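Local coordinates for protein 3-oxoadipate enol-lactonase (Burkholderia xenovorans, PDB 2XUA) that probably hydrolyses the enol-lactone of 3-oxoadipate in the breakdown of catechol-type aromatics, using an alpha/beta hydrolase fold topped by a helical cap, at residues Asp59-Gly62 / Ala68-Gly71; Arg61-Ser66 / Ala187-Ala192; His244-Asn247 / Ala253-Lys256. One frame throughout, in Å; residues are numbered along the deposited sequence.

Contact 1. Residues Asp59-Gly62 / Ala68-Gly71; sequences DTRG and APKG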
loop_
_atom_site.group_PDB
_atom_site.type_symbol
_atom_site.label_atom_id
_atom_site.label_comp_id
_atom_site.label_asym_id
_atom_site.label_seq_id
_atom_site.Cartn_x
_atom_site.Cartn_y
_atom_site.Cartn_z
ATOM N N ASP B 59 7.751 8.247 3.263
ATOM C CA ASP B 59 7.997 7.176 4.222
ATOM C C ASP B 59 9.056 7.665 5.197
ATOM O O ASP B 59 10.211 7.948 4.821
ATOM C CB ASP B 59 8.419 5.896 3.510
ATOM C CG ASP B 59 7.229 5.196 2.826
ATOM O OD1 ASP B 59 6.104 5.580 3.097
ATOM O OD2 ASP B 59 7.387 4.256 2.029
ATOM N N THR B 60 8.658 7.744 6.457
ATOM C CA THR B 60 9.611 8.141 7.519
ATOM C C THR B 60 10.826 7.209 7.480
ATOM O O THR B 60 10.720 6.047 7.117
ATOM C CB THR B 60 8.877 8.026 8.876
ATOM O OG1 THR B 60 7.725 8.886 8.876
ATOM C CG2 THR B 60 9.820 8.442 10.079
ATOM N N ARG B 61 12.007 7.682 7.858
ATOM C CA ARG B 61 13.160 6.773 7.892
ATOM C C ARG B 61 12.809 5.505 8.699
ATOM O O ARG B 61 12.043 5.542 9.654
ATOM C CB ARG B 61 14.395 7.460 8.536
ATOM C CG ARG B 61 14.129 8.040 9.889
ATOM C CD ARG B 61 15.552 8.324 10.560
ATOM N NE ARG B 61 16.234 9.416 9.841
ATOM C CZ ARG B 61 17.550 9.642 9.833
ATOM N NH1 ARG B 61 18.381 8.852 10.517
ATOM N NH2 ARG B 61 18.033 10.689 9.167
ATOM N N GLY B 62 13.365 4.397 8.280
ATOM C CA GLY B 62 13.104 3.097 8.882
ATOM C C GLY B 62 11.815 2.446 8.421
ATOM O O GLY B 62 11.511 1.368 8.910
ATOM N N ALA B 68 16.381 2.381 6.038
ATOM C CA ALA B 68 16.488 2.336 7.501
ATOM C C ALA B 68 17.947 2.513 7.973
ATOM O O ALA B 68 18.615 1.538 8.231
ATOM C CB ALA B 68 15.923 1.044 8.024
ATOM N N PRO B 69 18.427 3.753 8.131
ATOM C CA PRO B 69 19.822 3.882 8.555
ATOM C C PRO B 69 20.048 3.443 10.010
ATOM O O PRO B 69 19.137 2.892 10.666
ATOM C CB PRO B 69 20.094 5.383 8.408
ATOM C CG PRO B 69 18.789 6.040 8.585
ATOM C CD PRO B 69 17.691 5.011 8.305
ATOM N N LYS B 70 21.281 3.644 10.491
ATOM C CA LYS B 70 21.693 3.134 11.796
ATOM C C LYS B 70 21.007 3.931 12.885
ATOM O O LYS B 70 21.067 5.178 12.910
ATOM C CB LYS B 70 23.241 3.174 11.955
ATOM C CG LYS B 70 23.747 2.991 13.419
ATOM C CD LYS B 70 25.311 2.897 13.524
ATOM C CE LYS B 70 26.045 4.283 13.541
ATOM N NZ LYS B 70 26.050 5.019 14.871
ATOM N N GLY B 71 20.323 3.208 13.759
ATOM C CA GLY B 71 19.697 3.838 14.916
ATOM C C GLY B 71 20.600 3.834 16.156
ATOM O O GLY B 71 21.703 3.287 16.093
#
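Arg61 lays its side chain across the pyrrolidine ring of Pro69 at about a right angle, touching it near both ends of the arginine. CB begins the contact, lying 4.1 Å from Pro69 CD. CG stands between the backbone N and the carbonyl carbon (chi1 54°), and the chain then bends at chi3 (68°), bringing the guanidinium back alongside Pro69 CG, which it meets obliquely. There Arg61 CZ is 4.0 Å from Pro69 CG, and Arg61 NH1 comes closer, 3.4 Å from the same carbon. The polar end is engaged beyond the proline: NE forms a salt bridge with Asp81 of helix 75-88, and Tyr73 adds a cation-pi contact. These partners probably fix the rotation of the guanidinium while Pro69 packs against it. Beside this pair the two backbones come together at Gly62 and Ala68, where Ala68 CB lies 3.6 Å from Gly62 CA. Gly62 has a positive phi (81°), a conformation that favours glycine, and it is here that the two backbones are nearest. Both segments belong to the loop that follows strand 54-58 and leads to helix 75-88, a strand-to-helix connection of the alpha/beta hydrolase fold.

Contact 2. Residues Arg61-Ser66 / Ala187-Ala192; sequences RGHGHS and ASNCEA
Asn189, on the helix 183-195, points its amide at the backbone of the 61-66 loop and donates from ND2 to Arg61 O, 3.0 Å away with an N-H...O angle of 153°. The carbonyl oxygen lies close to the amide plane of Asn189. His63 grips the same oxygen from within its own segment, His63 ND1 to Arg61 O being 3.1 Å. The two donors reach the oxygen from opposite faces of the carbonyl plane: ND2 is tilted moderately from it, whereas ND1 sits well above it, 46° out. CG of His63 is anti to the carbonyl carbon and beside the backbone N, which brings ND1 of the imidazole back to Arg61 O. NE2 of the same ring is paired with the backbone N of Gly36, so both ring nitrogens are held and the imidazole is fixed in its rotation.

This buried part is tight. The His63 ring presents its edge to Asn189, His63 CE1 lying 3.2 Å from Asn189 ND2, with ring and amide planes 50° apart. Gly62 passes alongside, its CA 4.2 Å from Asn189 ND2.

Beyond His63 the loop leaves the helix. A type II' beta turn from His63 to Ser66, closed by Ser66 N to His63 O at 2.9 Å, carries exposed Gly64 and leads His65 to the second subunit, where it stacks on His65 of that chain. The contact thus joins a core loop to a helix of the cap region, the core-to-cap interface of alpha/beta hydrolases, near the bound laevulinic acid.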
loop_
_atom_site.group_PDB
_atom_site.type_symbol
_atom_site.label_atom_id
_atom_site.label_comp_id
_atom_site.label_asym_id
_atom_site.label_seq_id
_atom_site.Cartn_x
_atom_site.Cartn_y
_atom_site.Cartn_z
ATOM N N ARG B 61 12.007 7.682 7.858
ATOM C CA ARG B 61 13.160 6.773 7.892
ATOM C C ARG B 61 12.809 5.505 8.699
ATOM O O ARG B 61 12.043 5.542 9.654
ATOM C CB ARG B 61 14.395 7.460 8.536
ATOM C CG ARG B 61 14.129 8.040 9.889
ATOM C CD ARG B 61 15.552 8.324 10.560
ATOM N NE ARG B 61 16.234 9.416 9.841
ATOM C CZ ARG B 61 17.550 9.642 9.833
ATOM N NH1 ARG B 61 18.381 8.852 10.517
ATOM N NH2 ARG B 61 18.033 10.689 9.167
ATOM N N GLY B 62 13.365 4.397 8.280
ATOM C CA GLY B 62 13.104 3.097 8.882
ATOM C C GLY B 62 11.815 2.446 8.421
ATOM O O GLY B 62 11.511 1.368 8.910
ATOM N N HIS B 63 11.046 3.118 7.536
ATOM C CA HIS B 63 9.694 2.640 7.126
ATOM C C HIS B 63 9.545 2.506 5.621
ATOM O O HIS B 63 10.265 3.134 4.827
ATOM C CB HIS B 63 8.584 3.599 7.596
ATOM C CG HIS B 63 8.395 3.646 9.094
ATOM N ND1 HIS B 63 9.251 4.329 9.935
ATOM C CD2 HIS B 63 7.445 3.089 9.891
ATOM C CE1 HIS B 63 8.839 4.182 11.187
ATOM N NE2 HIS B 63 7.737 3.446 11.184
ATOM N N GLY B 64 8.590 1.662 5.229
ATOM C CA GLY B 64 8.060 1.709 3.897
ATOM C C GLY B 64 9.176 1.406 2.947
ATOM O O GLY B 64 9.864 0.365 3.102
ATOM N N HIS B 65 9.364 2.306 1.982
ATOM C CA HIS B 65 10.391 2.099 0.985
ATOM C C HIS B 65 11.553 3.027 1.187
ATOM O O HIS B 65 12.391 3.188 0.291
ATOM C CB HIS B 65 9.775 2.233 -0.401
ATOM C CG HIS B 65 8.888 1.082 -0.710
ATOM N ND1 HIS B 65 9.374 -0.094 -1.236
ATOM C CD2 HIS B 65 7.579 0.866 -0.434
ATOM C CE1 HIS B 65 8.394 -0.977 -1.313
ATOM N NE2 HIS B 65 7.291 -0.418 -0.835
ATOM N N SER B 66 11.611 3.622 2.356
ATOM C CA SER B 66 12.700 4.530 2.649
ATOM C C SER B 66 13.846 3.683 3.233
ATOM O O SER B 66 13.635 2.509 3.627
ATOM C CB SER B 66 12.290 5.603 3.655
ATOM O OG SER B 66 11.386 6.573 3.076
ATOM N N ALA B 187 12.260 -0.253 15.729
ATOM C CA ALA B 187 12.870 -0.048 17.053
ATOM C C ALA B 187 13.619 1.316 17.163
ATOM O O ALA B 187 13.527 2.006 18.182
ATOM C CB ALA B 187 13.814 -1.214 17.353
ATOM N N SER B 188 14.347 1.737 16.136
ATOM C CA SER B 188 15.059 3.014 16.284
ATOM C C SER B 188 14.122 4.200 16.439
ATOM O O SER B 188 14.472 5.192 17.062
ATOM C CB SER B 188 16.026 3.269 15.134
ATOM O OG SER B 188 16.997 2.245 15.111
ATOM N N ASN B 189 12.942 4.100 15.823
ATOM C CA ASN B 189 11.902 5.131 15.945
ATOM C C ASN B 189 11.271 5.025 17.310
ATOM O O ASN B 189 10.948 6.048 17.932
ATOM C CB ASN B 189 10.875 4.988 14.805
ATOM C CG ASN B 189 11.390 5.605 13.500
ATOM O OD1 ASN B 189 11.568 6.798 13.443
ATOM N ND2 ASN B 189 11.678 4.805 12.499
ATOM N N CYS B 190 11.135 3.815 17.835
ATOM C CA CYS B 190 10.689 3.708 19.231
ATOM C C CYS B 190 11.560 4.557 20.150
ATOM O O CYS B 190 11.058 5.325 20.971
ATOM C CB CYS B 190 10.756 2.253 19.696
ATOM S SG CYS B 190 9.518 1.167 18.936
ATOM N N GLU B 191 12.873 4.401 19.960
ATOM C CA GLU B 191 13.879 5.149 20.698
ATOM C C GLU B 191 13.711 6.644 20.505
ATOM O O GLU B 191 13.604 7.401 21.497
ATOM C CB GLU B 191 15.279 4.631 20.336
ATOM C CG GLU B 191 15.498 3.272 20.982
ATOM C CD GLU B 191 16.649 2.414 20.393
ATOM O OE1 GLU B 191 17.036 2.555 19.212
ATOM O OE2 GLU B 191 17.096 1.509 21.125
ATOM N N ALA B 192 13.567 7.074 19.238
ATOM C CA ALA B 192 13.300 8.492 19.012
ATOM C C ALA B 192 12.120 9.086 19.748
ATOM O O ALA B 192 12.208 10.226 20.255
ATOM C CB ALA B 192 13.215 8.837 17.483
#

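Contact 3. Residues His244-Asn247 / Ala253-Lys256; sequences HISN and AFTK
The turn after the probable catalytic histidine of an alpha/beta hydrolase, His244, runs into the short helix 246-249, and here that helix packs against the C-terminal helix 251-263. Phe254 carries the contact. Its CG is anti to the backbone N (chi1 -178°), which extends the ring from its helix to the start of the other, where CA and CB of Asn247 lie over one face. Asn247 CB sits almost exactly above the ring centre, 3.4 Å from the centroid and only 1° off the normal, a CH-pi contact. Distances from Asn247 CB to the ring atoms are correspondingly even, from 3.6 Å to Phe254 CE2 up to 3.7 Å to Phe254 CZ. Asn247 CA covers the root of the ring, 3.5 Å from Phe254 CG, so backbone and CB together roof this face.

Ser246 comes at the ring's edge instead. Its OG lies near the ring plane, 3.4 Å from Phe254 CD1, as a close contact of a hydroxyl with the aromatic rim; the hydroxyl has its polar partner in Asn124 ND2. The Asn247 amide leads away from Phe254, with chi1 at 72°, and ND2 donates to Met41 O. Thus one residue offers its aliphatic base to the phenyl ring and its polar end to a neighbouring loop.

His244 itself does not touch Phe254; its ND1 bonds to Asp217, consistent with a Ser-His-Asp triad completed by Ser100.

Phe254 also touches Cys97 of strand 94-99, Leu240 of the edge strand 236-240, Gln45 of helix 43-52 and Trp42 before it. The contact thus joins helix 246-249 to helix 251-263 beside strands 94-99 and 236-240, with helix 43-52 alongside.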
loop_
_atom_site.group_PDB
_atom_site.type_symbol
_atom_site.label_atom_id
_atom_site.label_comp_id
_atom_site.label_asym_id
_atom_site.label_seq_id
_atom_site.Cartn_x
_atom_site.Cartn_y
_atom_site.Cartn_z
ATOM N N HIS B 244 -6.763 5.124 17.546
ATOM C CA HIS B 244 -5.509 5.797 17.340
ATOM C C HIS B 244 -5.293 6.223 15.851
ATOM O O HIS B 244 -4.717 7.275 15.593
ATOM C CB HIS B 244 -4.398 4.901 17.855
ATOM C CG HIS B 244 -3.038 5.515 17.809
ATOM N ND1 HIS B 244 -2.757 6.756 18.362
ATOM C CD2 HIS B 244 -1.865 5.044 17.308
ATOM C CE1 HIS B 244 -1.464 7.008 18.211
ATOM N NE2 HIS B 244 -0.900 5.989 17.577
ATOM N N ILE B 245 -5.753 5.406 14.891
ATOM C CA ILE B 245 -5.538 5.745 13.461
ATOM C C ILE B 245 -6.855 6.316 12.961
ATOM O O ILE B 245 -7.622 5.640 12.190
ATOM C CB ILE B 245 -5.098 4.497 12.694
ATOM C CG1 ILE B 245 -3.833 3.857 13.300
ATOM C CG2 ILE B 245 -4.930 4.851 11.186
ATOM C CD1 ILE B 245 -2.600 4.774 13.298
ATOM N N SER B 246 -7.202 7.503 13.501
ATOM C CA SER B 246 -8.513 8.120 13.295
ATOM C C SER B 246 -8.774 8.604 11.879
ATOM O O SER B 246 -9.928 8.755 11.472
ATOM C CB SER B 246 -8.754 9.276 14.290
ATOM O OG SER B 246 -7.992 10.418 14.001
ATOM N N ASN B 247 -7.705 8.871 11.137
ATOM C CA ASN B 247 -7.906 9.309 9.727
ATOM C C ASN B 247 -8.405 8.149 8.835
ATOM O O ASN B 247 -8.878 8.367 7.706
ATOM C CB ASN B 247 -6.586 9.831 9.146
ATOM C CG ASN B 247 -5.618 8.723 8.892
ATOM O OD1 ASN B 247 -5.223 8.031 9.835
ATOM N ND2 ASN B 247 -5.264 8.491 7.603
ATOM N N ALA B 253 -14.829 12.396 8.572
ATOM C CA ALA B 253 -14.845 13.484 9.524
ATOM C C ALA B 253 -13.472 14.036 9.694
ATOM O O ALA B 253 -13.306 15.256 9.847
ATOM C CB ALA B 253 -15.372 13.012 10.867
ATOM N N PHE B 254 -12.462 13.145 9.682
ATOM C CA PHE B 254 -11.065 13.576 9.820
ATOM C C PHE B 254 -10.675 14.512 8.650
ATOM O O PHE B 254 -10.108 15.602 8.881
ATOM C CB PHE B 254 -10.173 12.344 9.836
ATOM C CG PHE B 254 -8.712 12.659 10.012
ATOM C CD1 PHE B 254 -8.060 12.452 11.242
ATOM C CD2 PHE B 254 -7.984 13.188 8.942
ATOM C CE1 PHE B 254 -6.646 12.745 11.407
ATOM C CE2 PHE B 254 -6.577 13.466 9.094
ATOM C CZ PHE B 254 -5.915 13.245 10.313
ATOM N N THR B 255 -10.943 14.052 7.431
ATOM C CA THR B 255 -10.701 14.825 6.233
ATOM C C THR B 255 -11.352 16.211 6.269
ATOM O O THR B 255 -10.673 17.235 6.105
ATOM C CB THR B 255 -11.057 14.041 4.949
ATOM O OG1 THR B 255 -10.287 12.819 4.914
ATOM C CG2 THR B 255 -10.671 14.874 3.753
ATOM N N LYS B 256 -12.640 16.242 6.546
ATOM C CA LYS B 256 -13.381 17.481 6.675
ATOM C C LYS B 256 -12.752 18.410 7.700
ATOM O O LYS B 256 -12.561 19.612 7.424
ATOM C CB LYS B 256 -14.850 17.161 7.035
ATOM C CG LYS B 256 -15.787 18.363 7.198
ATOM C CD LYS B 256 -16.190 18.989 5.831
ATOM C CE LYS B 256 -17.075 20.276 5.920
ATOM N NZ LYS B 256 -18.063 20.210 7.038
#

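Contacts 1 and 2 form one unit: their centres are 4 Å apart and they share Gly62 and Arg61, whose side chain turns to the 68-71 loop and whose carbonyl oxygen turns to helix 183-195. They also touch directly, Asp59 O lying 2.5 Å from Ser66 OG and Asp59 OD2 2.8 Å from His65 N, both probable hydrogen bonds. Contact 3 carries His244 of the probable catalytic triad and lies on the opposite side of the chain's centre, about 26 Å from contact 1 and 23 Å from contact 2 between centres. Bound laevulinic acid lies about 7 Å from the side chain of His63 in contact 2 and about 11 Å from that of Asn247 in contact 3.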